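PDB 6D1T: methyl-CpG-binding domain protein 1 from Homo sapiens, which binds DNA methylated at CpG dinucleotides through this N-terminal methyl-CpG-binding domain and represses transcription by recruiting partners such as ATF7IP. Local coordinates for residues V49-T52 / R53-P57. Sequence-based numbering, arbitrary orientation. Where two conformers were deposited one is given.
Sequences VELT and RYLGP. With nucleotides of chain C.
Leu51 and Leu55 meet one turn apart on helix 48-55, the single helix of the methyl-CpG-binding domain, and exemplify how i to i+4 spacing brings two apolar side chains onto one face. Leu55 can be followed outward. Its CB lies 3.7 Å from Leu51 O, the carbonyl that also takes the Leu55 N-H in a helical hydrogen bond. CG stands beside the backbone N, anti to the carbonyl carbon (chi1 -77°), which turns the side chain back toward the preceding turn and sets CG over the same oxygen while bringing it near Leu51 CD1. At the tip, the CD1 methyls of Leu51 and Leu55 touch at 3.6 Å, the two side chains crossing at a slant, and Leu55 CD1 also lies 3.9 Å from Leu51 CG. Trp17 packs against both leucines, while Ile45 of strand 44-45 and Leu61 also adjoin Leu51, so the pair joins the helix to the sheet and the neighbouring loops. An alanine in place of Leu55 would probably leave Leu51 CD1 and Trp17 without this apolar neighbour on this face of the helix.

Two further helical bonds run in step, Arg53 N to Val49 O at 3.1 Å and Tyr54 N to Glu50 O at 3.0 Å. Tyr54 OH, at the far end of its ring, is hydrogen-bonded to Asp43 and Ser39; Glu50 OE2 accepts the backbone N-H of Arg46. Gly56 is the first residue to leave helical backbone angles, and at those angles, phi positive, a CB would be jammed against the carbonyl oxygen of Leu55. At the other end Val49 faces nucleotide DA5 of chain C, part of the bound methylated DNA: its CG2 methyl packs 3.8 Å from phosphate oxygen OP1 and 3.9 Å from C5' of that nucleotide.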
ATOM      1  N   VAL A  49      -7.873   4.251   3.666  1.00 52.76           N
ATOM      2  CA  VAL A  49      -8.324   5.221   4.681  1.00 54.44           C
ATOM      3  C   VAL A  49      -7.113   5.754   5.442  1.00 54.03           C
ATOM      4  O   VAL A  49      -6.985   6.947   5.564  1.00 57.56           O
ATOM      5  CB  VAL A  49      -9.348   4.593   5.650  1.00 55.94           C
ATOM      6  CG1 VAL A  49      -9.537   5.425   6.915  1.00 58.41           C
ATOM      7  CG2 VAL A  49     -10.687   4.354   4.969  1.00 57.58           C
ATOM      8  N   GLU A  50      -6.260   4.877   5.989  1.00 52.35           N
ATOM      9  CA  GLU A  50      -5.009   5.342   6.666  1.00 52.26           C
ATOM     10  C   GLU A  50      -4.193   6.215   5.671  1.00 52.18           C
ATOM     11  O   GLU A  50      -3.601   7.219   6.051  1.00 54.62           O
ATOM     12  CB  GLU A  50      -4.144   4.173   7.162  1.00 50.23           C
ATOM     13  CG  GLU A  50      -4.776   3.279   8.230  1.00 52.78           C
ATOM     14  CD  GLU A  50      -3.864   2.135   8.711  1.00 52.87           C
ATOM     15  OE1 GLU A  50      -4.218   1.426   9.714  1.00 53.58           O
ATOM     16  OE2 GLU A  50      -2.776   1.961   8.111  1.00 49.33           O
ATOM     17  N   LEU A  51      -4.196   5.852   4.390  1.00 49.15           N
ATOM     18  CA  LEU A  51      -3.330   6.503   3.411  1.00 49.95           C
ATOM     19  C   LEU A  51      -3.889   7.876   2.992  1.00 52.12           C
ATOM     20  O   LEU A  51      -3.102   8.821   2.824  1.00 52.46           O
ATOM     21  CB  LEU A  51      -3.155   5.587   2.194  1.00 48.06           C
ATOM     22  CG  LEU A  51      -2.354   6.195   1.051  1.00 48.23           C
ATOM     23  CD1 LEU A  51      -0.916   6.425   1.467  1.00 47.38           C
ATOM     24  CD2 LEU A  51      -2.416   5.301  -0.164  1.00 48.08           C
ATOM     25  N   THR A  52      -5.201   7.976   2.777  1.00 52.73           N
ATOM     26  CA  THR A  52      -5.873   9.259   2.491  1.00 58.15           C
ATOM     27  C   THR A  52      -5.648  10.238   3.662  1.00 60.30           C
ATOM     28  O   THR A  52      -5.419  11.435   3.435  1.00 60.24           O
ATOM     29  CB  THR A  52      -7.374   9.046   2.191  1.00 60.69           C
ATOM     30  OG1 THR A  52      -7.514   8.759   0.797  1.00 60.68           O
ATOM     31  CG2 THR A  52      -8.252  10.234   2.530  1.00 64.88           C
ATOM     32  N   ARG A  53      -5.740   9.732   4.897  1.00 59.82           N
ATOM     33  CA  ARG A  53      -5.511  10.559   6.114  1.00 63.39           C
ATOM     34  C   ARG A  53      -4.046  11.014   6.133  1.00 62.83           C
ATOM     35  O   ARG A  53      -3.754  12.159   6.462  1.00 66.02           O
ATOM     36  CB  ARG A  53      -5.866   9.786   7.401  1.00 63.27           C
ATOM     37  CG  ARG A  53      -5.751  10.603   8.692  1.00 66.96           C
ATOM     38  CD  ARG A  53      -6.189   9.870   9.958  0.50 66.92           C
ATOM     39  NE  ARG A  53      -6.942  10.700  10.896  0.50 70.47           N
ATOM     40  CZ  ARG A  53      -7.641  10.220  11.919  0.50 71.72           C
ATOM     41  NH1 ARG A  53      -8.460  11.001  12.601  0.50 76.01           N
ATOM     42  NH2 ARG A  53      -7.529   8.948  12.246  0.50 68.77           N
ATOM     43  N   TYR A  54      -3.133  10.124   5.771  1.00 58.46           N
ATOM     44  CA  TYR A  54      -1.700  10.425   5.872  1.00 59.05           C
ATOM     45  C   TYR A  54      -1.267  11.549   4.924  1.00 61.65           C
ATOM     46  O   TYR A  54      -0.480  12.389   5.307  1.00 63.72           O
ATOM     47  CB  TYR A  54      -0.866   9.202   5.519  1.00 54.59           C
ATOM     48  CG  TYR A  54       0.596   9.301   5.876  1.00 52.83           C
ATOM     49  CD1 TYR A  54       1.037   8.939   7.136  1.00 52.62           C
ATOM     50  CD2 TYR A  54       1.543   9.690   4.943  1.00 51.23           C
ATOM     51  CE1 TYR A  54       2.381   8.974   7.470  1.00 52.70           C
ATOM     52  CE2 TYR A  54       2.891   9.728   5.258  1.00 51.29           C
ATOM     53  CZ  TYR A  54       3.313   9.377   6.530  1.00 51.42           C
ATOM     54  OH  TYR A  54       4.632   9.434   6.870  1.00 51.66           O
ATOM     55  N   LEU A  55      -1.741  11.546   3.690  1.00 63.47           N
ATOM     56  CA  LEU A  55      -1.075  12.352   2.639  1.00 67.04           C
ATOM     57  C   LEU A  55      -1.584  13.811   2.615  1.00 72.14           C
ATOM     58  O   LEU A  55      -0.961  14.676   2.000  1.00 71.01           O
ATOM     59  CB  LEU A  55      -1.278  11.656   1.293  1.00 64.81           C
ATOM     60  CG  LEU A  55      -0.375  10.448   1.082  1.00 62.37           C
ATOM     61  CD1 LEU A  55      -0.823   9.636  -0.112  1.00 62.11           C
ATOM     62  CD2 LEU A  55       1.068  10.889   0.914  1.00 63.26           C
ATOM     63  N   GLY A  56      -2.696  14.084   3.274  1.00 77.48           N
ATOM     64  CA  GLY A  56      -3.242  15.445   3.317  1.00 85.69           C
ATOM     65  C   GLY A  56      -4.207  15.690   2.169  1.00 88.66           C
ATOM     66  O   GLY A  56      -4.283  14.889   1.223  1.00 85.73           O
ATOM     67  N   PRO A  57      -4.953  16.790   2.239  1.00 93.22           N
ATOM     68  CA  PRO A  57      -5.958  17.081   1.217  1.00 96.47           C
ATOM     69  C   PRO A  57      -5.280  17.218  -0.149  1.00 95.44           C
ATOM     70  O   PRO A  57      -5.852  16.825  -1.155  1.00 96.95           O
ATOM     71  CB  PRO A  57      -6.630  18.392   1.657  1.00103.15           C
ATOM     72  CG  PRO A  57      -6.310  18.476   3.131  1.00103.31           C
ATOM     73  CD  PRO A  57      -4.938  17.842   3.252  1.00 98.28           C
TER
ATOM     74  P    DA C   5     -10.027   0.763   2.144  1.00 57.84           P
ATOM     75  OP1  DA C   5     -10.375   2.166   1.829  1.00 55.94           O
ATOM     76  OP2  DA C   5      -8.607   0.210   1.967  1.00 52.96           O
ATOM     77  O5'  DA C   5     -10.391   0.387   3.664  1.00 51.04           O
ATOM     78  C5'  DA C   5     -11.704   0.656   4.227  1.00 48.01           C
ATOM     79  C4'  DA C   5     -11.776   0.109   5.629  1.00 45.12           C
ATOM     80  O4'  DA C   5     -11.846  -1.320   5.566  1.00 42.91           O
ATOM     81  C3'  DA C   5     -10.555   0.434   6.505  1.00 46.09           C
ATOM     82  O3'  DA C   5     -11.017   1.297   7.528  1.00 47.54           O
ATOM     83  C2'  DA C   5     -10.069  -0.914   7.020  1.00 43.11           C
ATOM     84  C1'  DA C   5     -11.220  -1.865   6.692  1.00 41.65           C
ATOM     85  N9   DA C   5     -10.796  -3.226   6.354  1.00 38.87           N
ATOM     86  C8   DA C   5      -9.806  -3.603   5.482  1.00 38.90           C
ATOM     87  N7   DA C   5      -9.619  -4.897   5.422  1.00 38.34           N
ATOM     88  C5   DA C   5     -10.555  -5.408   6.310  1.00 37.30           C
ATOM     89  C6   DA C   5     -10.867  -6.721   6.705  1.00 36.32           C
ATOM     90  N6   DA C   5     -10.259  -7.802   6.222  1.00 34.45           N
ATOM     91  N1   DA C   5     -11.875  -6.887   7.594  1.00 37.51           N
ATOM     92  C2   DA C   5     -12.475  -5.805   8.091  1.00 37.92           C
ATOM     93  N3   DA C   5     -12.269  -4.521   7.800  1.00 40.07           N
ATOM     94  C4   DA C   5     -11.283  -4.390   6.894  1.00 38.00           C
TER